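Local coordinates for Serine/threonine-protein kinase Tel1 (Chaetomium thermophilum, PDB 6SKY) that probably phosphorylates proteins at serine or threonine followed by glutamine, using ATP, to activate checkpoint signalling after DNA damage, at residues 1766-1769 with 1770-1774; 1800-1803 with 1804-1808; 2413-2416 with 2417-2421. One frame throughout, in Å; residues are numbered along the deposited sequence.

Contact 1. Residues 1766-1769 with 1770-1774; sequences LAIR and LALSA
Ile1768 and Leu1772, one helical turn apart, run side by side in the same direction, and their apolar branches meet where Ile1768 CG2 lies 3.9 Å from Leu1772 CD1. The isoleucine brings CG2 to this place because that branch stands opposite the backbone N, on the carbonyl side, while CG1 lies beside the backbone N (chi1 -64°). Leu1766 and Leu1770 repeat the four-residue spacing more loosely, with Leu1766 CG 4.3 Å from Leu1770 CD1. In both leucines of the second segment, Leu1770 and Leu1772, CG also passes close to the carbonyl oxygen four residues earlier, Leu1766 O and Ile1768 O respectively.

Three backbone bonds tie the segments: Leu1770 N to Leu1766 O, Ala1771 N to Ala1767 O and Leu1772 N to Ile1768 O, each 2.9 Å long. They belong to the C-terminal part of helix 1762-1771 in the alpha solenoid of Tel1. Overlapping the last of them, a type I beta turn runs from Ala1771 to Ala1774. Leu1770 O, past the last of these carbonyls, receives Ser1773 N at 3.1 Å. The Ser1773 hydroxyl also points to Leu1770 O, though its modelled distance is too short to be relied upon.

Neighbouring helices cover the apolar sides. Ala1767 and Ile1768 touch Leu1787 of helix 1783-1789, whereas Leu1766 and Leu1770 reach Phe1798 and Val1802 of helix 1793-1808. The charged group belongs to Arg1769, exposed on the helix: its side chain, bent at chi2 and chi3, carries NH1 to a salt bridge with Glu1750, while its aliphatic part touches Val1751 and Phe1752.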
ATOM      1  N   LEU A1766      21.724  33.625  49.287  1.00 41.82           N
ATOM      2  CA  LEU A1766      21.837  34.561  48.173  1.00 41.82           C
ATOM      3  C   LEU A1766      20.777  35.648  48.251  1.00 41.82           C
ATOM      4  O   LEU A1766      21.048  36.808  47.929  1.00 41.82           O
ATOM      5  CB  LEU A1766      21.742  33.815  46.849  1.00 41.82           C
ATOM      6  CG  LEU A1766      21.925  34.667  45.601  1.00 41.82           C
ATOM      7  CD1 LEU A1766      23.257  35.355  45.624  1.00 41.82           C
ATOM      8  CD2 LEU A1766      21.815  33.810  44.387  1.00 41.82           C
ATOM      9  N   ALA A1767      19.571  35.302  48.694  1.00 40.26           N
ATOM     10  CA  ALA A1767      18.529  36.304  48.842  1.00 40.26           C
ATOM     11  C   ALA A1767      18.898  37.322  49.904  1.00 40.26           C
ATOM     12  O   ALA A1767      18.693  38.522  49.712  1.00 40.26           O
ATOM     13  CB  ALA A1767      17.204  35.631  49.177  1.00 40.26           C
ATOM     14  N   ILE A1768      19.448  36.867  51.032  1.00 43.98           N
ATOM     15  CA  ILE A1768      19.886  37.805  52.061  1.00 43.98           C
ATOM     16  C   ILE A1768      21.006  38.689  51.534  1.00 43.98           C
ATOM     17  O   ILE A1768      21.004  39.909  51.738  1.00 43.98           O
ATOM     18  CB  ILE A1768      20.317  37.049  53.328  1.00 43.98           C
ATOM     19  CG1 ILE A1768      19.129  36.322  53.941  1.00 43.98           C
ATOM     20  CG2 ILE A1768      20.889  38.003  54.335  1.00 43.98           C
ATOM     21  CD1 ILE A1768      19.503  35.422  55.077  1.00 43.98           C
ATOM     22  N   ARG A1769      21.981  38.090  50.847  1.00 48.85           N
ATOM     23  CA  ARG A1769      23.111  38.853  50.329  1.00 48.85           C
ATOM     24  C   ARG A1769      22.660  39.923  49.348  1.00 48.85           C
ATOM     25  O   ARG A1769      23.223  41.021  49.316  1.00 48.85           O
ATOM     26  CB  ARG A1769      24.104  37.906  49.666  1.00 48.85           C
ATOM     27  CG  ARG A1769      25.270  38.584  49.003  1.00 48.85           C
ATOM     28  CD  ARG A1769      26.352  38.918  49.997  1.00 48.85           C
ATOM     29  NE  ARG A1769      27.658  38.505  49.503  1.00 48.85           N
ATOM     30  CZ  ARG A1769      28.426  39.242  48.707  1.00 48.85           C
ATOM     31  NH1 ARG A1769      29.600  38.778  48.304  1.00 48.85           N
ATOM     32  NH2 ARG A1769      28.023  40.443  48.313  1.00 48.85           N
ATOM     33  N   LEU A1770      21.644  39.620  48.538  1.00 45.74           N
ATOM     34  CA  LEU A1770      21.127  40.600  47.588  1.00 45.74           C
ATOM     35  C   LEU A1770      20.313  41.674  48.290  1.00 45.74           C
ATOM     36  O   LEU A1770      20.487  42.867  48.026  1.00 45.74           O
ATOM     37  CB  LEU A1770      20.279  39.903  46.527  1.00 45.74           C
ATOM     38  CG  LEU A1770      21.021  39.088  45.478  1.00 45.74           C
ATOM     39  CD1 LEU A1770      20.036  38.385  44.579  1.00 45.74           C
ATOM     40  CD2 LEU A1770      21.915  39.996  44.676  1.00 45.74           C
ATOM     41  N   ALA A1771      19.412  41.273  49.186  1.00 47.39           N
ATOM     42  CA  ALA A1771      18.536  42.237  49.836  1.00 47.39           C
ATOM     43  C   ALA A1771      19.303  43.185  50.744  1.00 47.39           C
ATOM     44  O   ALA A1771      18.860  44.316  50.963  1.00 47.39           O
ATOM     45  CB  ALA A1771      17.455  41.510  50.630  1.00 47.39           C
ATOM     46  N   LEU A1772      20.444  42.754  51.286  1.00 51.05           N
ATOM     47  CA  LEU A1772      21.227  43.648  52.128  1.00 51.05           C
ATOM     48  C   LEU A1772      21.891  44.759  51.332  1.00 51.05           C
ATOM     49  O   LEU A1772      22.231  45.795  51.906  1.00 51.05           O
ATOM     50  CB  LEU A1772      22.289  42.865  52.894  1.00 51.05           C
ATOM     51  CG  LEU A1772      21.813  42.021  54.074  1.00 51.05           C
ATOM     52  CD1 LEU A1772      22.977  41.280  54.683  1.00 51.05           C
ATOM     53  CD2 LEU A1772      21.120  42.876  55.111  1.00 51.05           C
ATOM     54  N   SER A1773      22.073  44.575  50.031  1.00 54.55           N
ATOM     55  CA  SER A1773      22.762  45.549  49.199  1.00 54.55           C
ATOM     56  C   SER A1773      21.877  46.708  48.762  1.00 54.55           C
ATOM     57  O   SER A1773      22.338  47.555  47.993  1.00 54.55           O
ATOM     58  CB  SER A1773      23.337  44.857  47.963  1.00 54.55           C
ATOM     59  OG  SER A1773      22.302  44.334  47.154  1.00 54.55           O
ATOM     60  N   ALA A1774      20.631  46.774  49.223  1.00 56.69           N
ATOM     61  CA  ALA A1774      19.700  47.832  48.826  1.00 56.69           C
ATOM     62  C   ALA A1774      18.899  48.284  50.035  1.00 56.69           C
ATOM     63  O   ALA A1774      17.727  47.928  50.193  1.00 56.69           O
ATOM     64  CB  ALA A1774      18.775  47.357  47.706  1.00 56.69           C
TER

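Contact 2. Residues 1800-1803 with 1804-1808; sequences FVVH and LVLAY
His1803 O accepts Ala1807 N at 2.9 Å, with an N-H...O angle of 156°. Three like bonds precede it: Leu1804 N to Phe1800 O, Val1805 N to Val1801 O and Leu1806 N to Val1802 O, the last close to straight at 169°. With Tyr1808 N bonded to Leu1804 O, they form an unbroken alpha-helical ladder through the second half of helix 1793-1808.

Between side chains the turn-to-turn contacts are few. Val1802 and Leu1806 lie alongside each other and point the same way, CG1 of the valine 3.9 Å from CD1 of the leucine. The His1803 ring swings to the carbonyl side (chi1 172°), which carries it along the helix toward the next turn. There His1803 NE2 comes 4.2 Å from Ala1807 CB, the methyl lying oblique to the ring. The other ring nitrogen, ND1, is held from outside by a hydrogen bond with Ser1670 OG, and Trp1866 meets the ring edge-to-face.

Other helices cover the apolar side chains: Phe1800 and Leu1804 pack on Leu1674 of helix 1670-1684, Val1801, Leu1804 and Val1805 share Leu1780, and Val1802 and Leu1806 touch Thr1845 and Leu1849 of helix 1836-1849, whose Tyr1848 pairs edge-to-face with Phe1800.

The chemistry is thus largely apolar, with peptide groups paired inside the helix. Among the side chains that meet across the turn, His1803 is the polar one, and the Ser1670 bond and Trp1866 should together limit rotation of its ring.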
ATOM      1  N   PHE A1800      11.196  37.828  43.124  1.00 30.55           N
ATOM      2  CA  PHE A1800      10.816  39.190  43.461  1.00 30.55           C
ATOM      3  C   PHE A1800      11.998  39.967  44.014  1.00 30.55           C
ATOM      4  O   PHE A1800      12.179  41.144  43.697  1.00 30.55           O
ATOM      5  CB  PHE A1800       9.671  39.175  44.462  1.00 30.55           C
ATOM      6  CG  PHE A1800       8.480  38.412  43.998  1.00 30.55           C
ATOM      7  CD1 PHE A1800       7.824  38.766  42.847  1.00 30.55           C
ATOM      8  CD2 PHE A1800       8.004  37.355  44.719  1.00 30.55           C
ATOM      9  CE1 PHE A1800       6.732  38.072  42.426  1.00 30.55           C
ATOM     10  CE2 PHE A1800       6.910  36.665  44.293  1.00 30.55           C
ATOM     11  CZ  PHE A1800       6.277  37.028  43.147  1.00 30.55           C
ATOM     12  N   VAL A1801      12.824  39.319  44.829  1.00 30.20           N
ATOM     13  CA  VAL A1801      13.990  39.990  45.385  1.00 30.20           C
ATOM     14  C   VAL A1801      14.979  40.327  44.285  1.00 30.20           C
ATOM     15  O   VAL A1801      15.494  41.451  44.214  1.00 30.20           O
ATOM     16  CB  VAL A1801      14.636  39.120  46.474  1.00 30.20           C
ATOM     17  CG1 VAL A1801      15.890  39.767  46.982  1.00 30.20           C
ATOM     18  CG2 VAL A1801      13.674  38.903  47.605  1.00 30.20           C
ATOM     19  N   VAL A1802      15.274  39.359  43.416  1.00 28.06           N
ATOM     20  CA  VAL A1802      16.216  39.607  42.328  1.00 28.06           C
ATOM     21  C   VAL A1802      15.738  40.763  41.465  1.00 28.06           C
ATOM     22  O   VAL A1802      16.509  41.665  41.121  1.00 28.06           O
ATOM     23  CB  VAL A1802      16.420  38.335  41.495  1.00 28.06           C
ATOM     24  CG1 VAL A1802      17.185  38.659  40.257  1.00 28.06           C
ATOM     25  CG2 VAL A1802      17.154  37.311  42.291  1.00 28.06           C
ATOM     26  N   HIS A1803      14.452  40.765  41.113  1.00 27.09           N
ATOM     27  CA  HIS A1803      13.933  41.831  40.271  1.00 27.09           C
ATOM     28  C   HIS A1803      13.993  43.177  40.973  1.00 27.09           C
ATOM     29  O   HIS A1803      14.347  44.180  40.354  1.00 27.09           O
ATOM     30  CB  HIS A1803      12.506  41.526  39.843  1.00 27.09           C
ATOM     31  CG  HIS A1803      11.843  42.659  39.130  1.00 27.09           C
ATOM     32  ND1 HIS A1803      10.628  43.172  39.514  1.00 27.09           N
ATOM     33  CD2 HIS A1803      12.236  43.386  38.062  1.00 27.09           C
ATOM     34  CE1 HIS A1803      10.296  44.166  38.713  1.00 27.09           C
ATOM     35  NE2 HIS A1803      11.256  44.315  37.822  1.00 27.09           N
ATOM     36  N   LEU A1804      13.636  43.232  42.257  1.00 32.80           N
ATOM     37  CA  LEU A1804      13.656  44.507  42.964  1.00 32.80           C
ATOM     38  C   LEU A1804      15.061  45.082  43.031  1.00 32.80           C
ATOM     39  O   LEU A1804      15.258  46.282  42.820  1.00 32.80           O
ATOM     40  CB  LEU A1804      13.083  44.344  44.365  1.00 32.80           C
ATOM     41  CG  LEU A1804      11.567  44.338  44.477  1.00 32.80           C
ATOM     42  CD1 LEU A1804      11.161  43.923  45.855  1.00 32.80           C
ATOM     43  CD2 LEU A1804      11.033  45.705  44.186  1.00 32.80           C
ATOM     44  N   VAL A1805      16.058  44.239  43.285  1.00 33.57           N
ATOM     45  CA  VAL A1805      17.428  44.733  43.349  1.00 33.57           C
ATOM     46  C   VAL A1805      17.897  45.211  41.981  1.00 33.57           C
ATOM     47  O   VAL A1805      18.480  46.299  41.850  1.00 33.57           O
ATOM     48  CB  VAL A1805      18.356  43.650  43.913  1.00 33.57           C
ATOM     49  CG1 VAL A1805      19.789  44.065  43.758  1.00 33.57           C
ATOM     50  CG2 VAL A1805      18.034  43.411  45.355  1.00 33.57           C
ATOM     51  N   LEU A1806      17.674  44.401  40.941  1.00 31.68           N
ATOM     52  CA  LEU A1806      18.135  44.778  39.611  1.00 31.68           C
ATOM     53  C   LEU A1806      17.448  46.043  39.129  1.00 31.68           C
ATOM     54  O   LEU A1806      18.069  46.876  38.465  1.00 31.68           O
ATOM     55  CB  LEU A1806      17.894  43.642  38.627  1.00 31.68           C
ATOM     56  CG  LEU A1806      18.711  42.367  38.761  1.00 31.68           C
ATOM     57  CD1 LEU A1806      18.255  41.380  37.733  1.00 31.68           C
ATOM     58  CD2 LEU A1806      20.158  42.653  38.578  1.00 31.68           C
ATOM     59  N   ALA A1807      16.168  46.208  39.449  1.00 34.39           N
ATOM     60  CA  ALA A1807      15.453  47.402  39.032  1.00 34.39           C
ATOM     61  C   ALA A1807      15.887  48.617  39.825  1.00 34.39           C
ATOM     62  O   ALA A1807      15.883  49.732  39.295  1.00 34.39           O
ATOM     63  CB  ALA A1807      13.952  47.193  39.182  1.00 34.39           C
ATOM     64  N   TYR A1808      16.250  48.431  41.093  1.00 45.51           N
ATOM     65  CA  TYR A1808      16.729  49.546  41.896  1.00 45.51           C
ATOM     66  C   TYR A1808      18.043  50.077  41.361  1.00 45.51           C
ATOM     67  O   TYR A1808      18.166  51.269  41.063  1.00 45.51           O
ATOM     68  CB  TYR A1808      16.888  49.112  43.345  1.00 45.51           C
ATOM     69  CG  TYR A1808      17.547  50.139  44.221  1.00 45.51           C
ATOM     70  CD1 TYR A1808      16.897  51.314  44.547  1.00 45.51           C
ATOM     71  CD2 TYR A1808      18.811  49.925  44.738  1.00 45.51           C
ATOM     72  CE1 TYR A1808      17.491  52.248  45.349  1.00 45.51           C
ATOM     73  CE2 TYR A1808      19.413  50.856  45.542  1.00 45.51           C
ATOM     74  CZ  TYR A1808      18.747  52.014  45.845  1.00 45.51           C
ATOM     75  OH  TYR A1808      19.341  52.951  46.648  1.00 45.51           O
TER

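Contact 3. Residues 2413-2416 with 2417-2421; sequences EVVK and KWINK
Val2414 and Trp2418 meet across one turn, CG1 of the valine 3.9 Å from CD1 of the indole, their side chains crossing at a slant. A second apolar pair, Val2415 and Ile2419, runs alongside in a common direction, with Val2415 CG1 4.1 Å from Ile2419 CB. The pairs lie at the C-terminal part of helix 2409-2418, within the helical FAT region of the kinase.

The backbone beneath them sets the spacing. Lys2417 N bonds to Glu2413 O and Trp2418 N to Val2414 O, each at 3.0 Å. Trp2418 N also makes a weak bond, 3.2 Å, to Val2415 O, and the same oxygen accepts Ile2419 N weakly, since that N-H is turned well off line (124°). One carbonyl therefore serves two amides and one amide is shared between two carbonyls, a mixture of three- and four-residue steps.

Further out, neighbouring helices position the apolar groups. Val2414 lies on Lys2375 and Glu2379 of the long helix 2348-2387, and Trp2418 lies on Leu2383 of that helix. Val2415, which is buried, fits among Ile2378, Phe2398, Trp2402 and Leu2448, so three helices surround one valine. The exposed side is different: Lys2416 and Lys2417 both extend outward, their chains straight beyond CG. Lys2417 leaves the helix with CG trans to its own N (chi1 -168°), which lays its aliphatic chain beside the indole: its CG stands 4.1 Å above the plane of the Trp2418 ring, displaced toward the rim.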
ATOM      1  N   GLU A2413     -43.871  13.752  -7.948  1.00 43.88           N
ATOM      2  CA  GLU A2413     -44.858  12.937  -7.245  1.00 43.88           C
ATOM      3  C   GLU A2413     -44.238  12.215  -6.058  1.00 43.88           C
ATOM      4  O   GLU A2413     -44.827  12.178  -4.969  1.00 43.88           O
ATOM      5  CB  GLU A2413     -45.502  11.934  -8.194  1.00 43.88           C
ATOM      6  CG  GLU A2413     -46.298  12.569  -9.309  1.00 43.88           C
ATOM      7  CD  GLU A2413     -47.329  13.560  -8.810  1.00 43.88           C
ATOM      8  OE1 GLU A2413     -47.914  13.326  -7.732  1.00 43.88           O
ATOM      9  OE2 GLU A2413     -47.552  14.575  -9.499  1.00 43.88           O
ATOM     10  N   VAL A2414     -43.045  11.645  -6.238  1.00 38.51           N
ATOM     11  CA  VAL A2414     -42.400  10.966  -5.117  1.00 38.51           C
ATOM     12  C   VAL A2414     -42.094  11.950  -3.994  1.00 38.51           C
ATOM     13  O   VAL A2414     -42.305  11.657  -2.806  1.00 38.51           O
ATOM     14  CB  VAL A2414     -41.132  10.239  -5.588  1.00 38.51           C
ATOM     15  CG1 VAL A2414     -40.472   9.556  -4.428  1.00 38.51           C
ATOM     16  CG2 VAL A2414     -41.479   9.241  -6.642  1.00 38.51           C
ATOM     17  N   VAL A2415     -41.590  13.131  -4.348  1.00 34.99           N
ATOM     18  CA  VAL A2415     -41.272  14.129  -3.336  1.00 34.99           C
ATOM     19  C   VAL A2415     -42.530  14.582  -2.623  1.00 34.99           C
ATOM     20  O   VAL A2415     -42.547  14.723  -1.398  1.00 34.99           O
ATOM     21  CB  VAL A2415     -40.529  15.313  -3.969  1.00 34.99           C
ATOM     22  CG1 VAL A2415     -40.423  16.429  -2.978  1.00 34.99           C
ATOM     23  CG2 VAL A2415     -39.164  14.882  -4.414  1.00 34.99           C
ATOM     24  N   LYS A2416     -43.604  14.824  -3.372  1.00 38.85           N
ATOM     25  CA  LYS A2416     -44.865  15.199  -2.752  1.00 38.85           C
ATOM     26  C   LYS A2416     -45.307  14.153  -1.752  1.00 38.85           C
ATOM     27  O   LYS A2416     -45.825  14.483  -0.681  1.00 38.85           O
ATOM     28  CB  LYS A2416     -45.937  15.386  -3.815  1.00 38.85           C
ATOM     29  CG  LYS A2416     -47.316  15.557  -3.231  1.00 38.85           C
ATOM     30  CD  LYS A2416     -48.373  15.588  -4.302  1.00 38.85           C
ATOM     31  CE  LYS A2416     -49.748  15.689  -3.686  1.00 38.85           C
ATOM     32  NZ  LYS A2416     -50.804  15.731  -4.722  1.00 38.85           N
ATOM     33  N   LYS A2417     -45.095  12.882  -2.076  1.00 38.99           N
ATOM     34  CA  LYS A2417     -45.568  11.829  -1.192  1.00 38.99           C
ATOM     35  C   LYS A2417     -44.745  11.748   0.088  1.00 38.99           C
ATOM     36  O   LYS A2417     -45.296  11.495   1.162  1.00 38.99           O
ATOM     37  CB  LYS A2417     -45.556  10.499  -1.930  1.00 38.99           C
ATOM     38  CG  LYS A2417     -46.291   9.402  -1.218  1.00 38.99           C
ATOM     39  CD  LYS A2417     -46.295   8.146  -2.048  1.00 38.99           C
ATOM     40  CE  LYS A2417     -46.849   6.980  -1.266  1.00 38.99           C
ATOM     41  NZ  LYS A2417     -46.759   5.726  -2.057  1.00 38.99           N
ATOM     42  N   TRP A2418     -43.429  11.957   0.010  1.00 36.76           N
ATOM     43  CA  TRP A2418     -42.576  11.659   1.161  1.00 36.76           C
ATOM     44  C   TRP A2418     -41.937  12.863   1.844  1.00 36.76           C
ATOM     45  O   TRP A2418     -41.190  12.667   2.801  1.00 36.76           O
ATOM     46  CB  TRP A2418     -41.467  10.684   0.757  1.00 36.76           C
ATOM     47  CG  TRP A2418     -41.992   9.372   0.335  1.00 36.76           C
ATOM     48  CD1 TRP A2418     -42.088   8.902  -0.932  1.00 36.76           C
ATOM     49  CD2 TRP A2418     -42.530   8.361   1.181  1.00 36.76           C
ATOM     50  NE1 TRP A2418     -42.641   7.652  -0.932  1.00 36.76           N
ATOM     51  CE2 TRP A2418     -42.924   7.299   0.358  1.00 36.76           C
ATOM     52  CE3 TRP A2418     -42.716   8.251   2.558  1.00 36.76           C
ATOM     53  CZ2 TRP A2418     -43.489   6.144   0.863  1.00 36.76           C
ATOM     54  CZ3 TRP A2418     -43.274   7.105   3.054  1.00 36.76           C
ATOM     55  CH2 TRP A2418     -43.655   6.067   2.212  1.00 36.76           C
ATOM     56  N   ILE A2419     -42.206  14.095   1.412  1.00 35.62           N
ATOM     57  CA  ILE A2419     -41.438  15.224   1.932  1.00 35.62           C
ATOM     58  C   ILE A2419     -41.878  15.670   3.321  1.00 35.62           C
ATOM     59  O   ILE A2419     -41.071  16.240   4.060  1.00 35.62           O
ATOM     60  CB  ILE A2419     -41.513  16.407   0.952  1.00 35.62           C
ATOM     61  CG1 ILE A2419     -40.520  17.506   1.319  1.00 35.62           C
ATOM     62  CG2 ILE A2419     -42.896  16.985   0.933  1.00 35.62           C
ATOM     63  CD1 ILE A2419     -39.094  17.155   1.092  1.00 35.62           C
ATOM     64  N   ASN A2420     -43.117  15.417   3.718  1.00 40.50           N
ATOM     65  CA  ASN A2420     -43.618  15.987   4.961  1.00 40.50           C
ATOM     66  C   ASN A2420     -43.178  15.232   6.202  1.00 40.50           C
ATOM     67  O   ASN A2420     -43.590  15.603   7.303  1.00 40.50           O
ATOM     68  CB  ASN A2420     -45.139  16.057   4.931  1.00 40.50           C
ATOM     69  CG  ASN A2420     -45.641  17.083   3.963  1.00 40.50           C
ATOM     70  OD1 ASN A2420     -45.639  18.274   4.254  1.00 40.50           O
ATOM     71  ND2 ASN A2420     -46.073  16.632   2.795  1.00 40.50           N
ATOM     72  N   LYS A2421     -42.359  14.199   6.066  1.00 38.30           N
ATOM     73  CA  LYS A2421     -41.929  13.409   7.206  1.00 38.30           C
ATOM     74  C   LYS A2421     -40.501  13.698   7.614  1.00 38.30           C
ATOM     75  O   LYS A2421     -40.041  13.169   8.627  1.00 38.30           O
ATOM     76  CB  LYS A2421     -42.097  11.926   6.900  1.00 38.30           C
ATOM     77  CG  LYS A2421     -43.525  11.572   6.592  1.00 38.30           C
ATOM     78  CD  LYS A2421     -43.650  10.211   5.966  1.00 38.30           C
ATOM     79  CE  LYS A2421     -45.059  10.004   5.462  1.00 38.30           C
ATOM     80  NZ  LYS A2421     -45.263   8.627   4.955  1.00 38.30           N
TER

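How the contacts relate
Contacts 1, 2 and 3 follow one another along the chain. The first two are neighbours, their centres 10 Å apart, on helices 1762-1771 and 1793-1808 of the alpha solenoid. They pack together directly: Leu1770 O lies 3.7 Å from Val1805 CG2, and Ala1774 CB lies 3.9 Å from Tyr1808 CD2. Contact 3, on helix 2409-2418 in the FAT region, is across the chain's centre, its own centre 86 Å from that of contact 1 and 78 Å from that of contact 2. All three lie in helical parts of the chain, at two distant places, away from the nucleotide and magnesium sites.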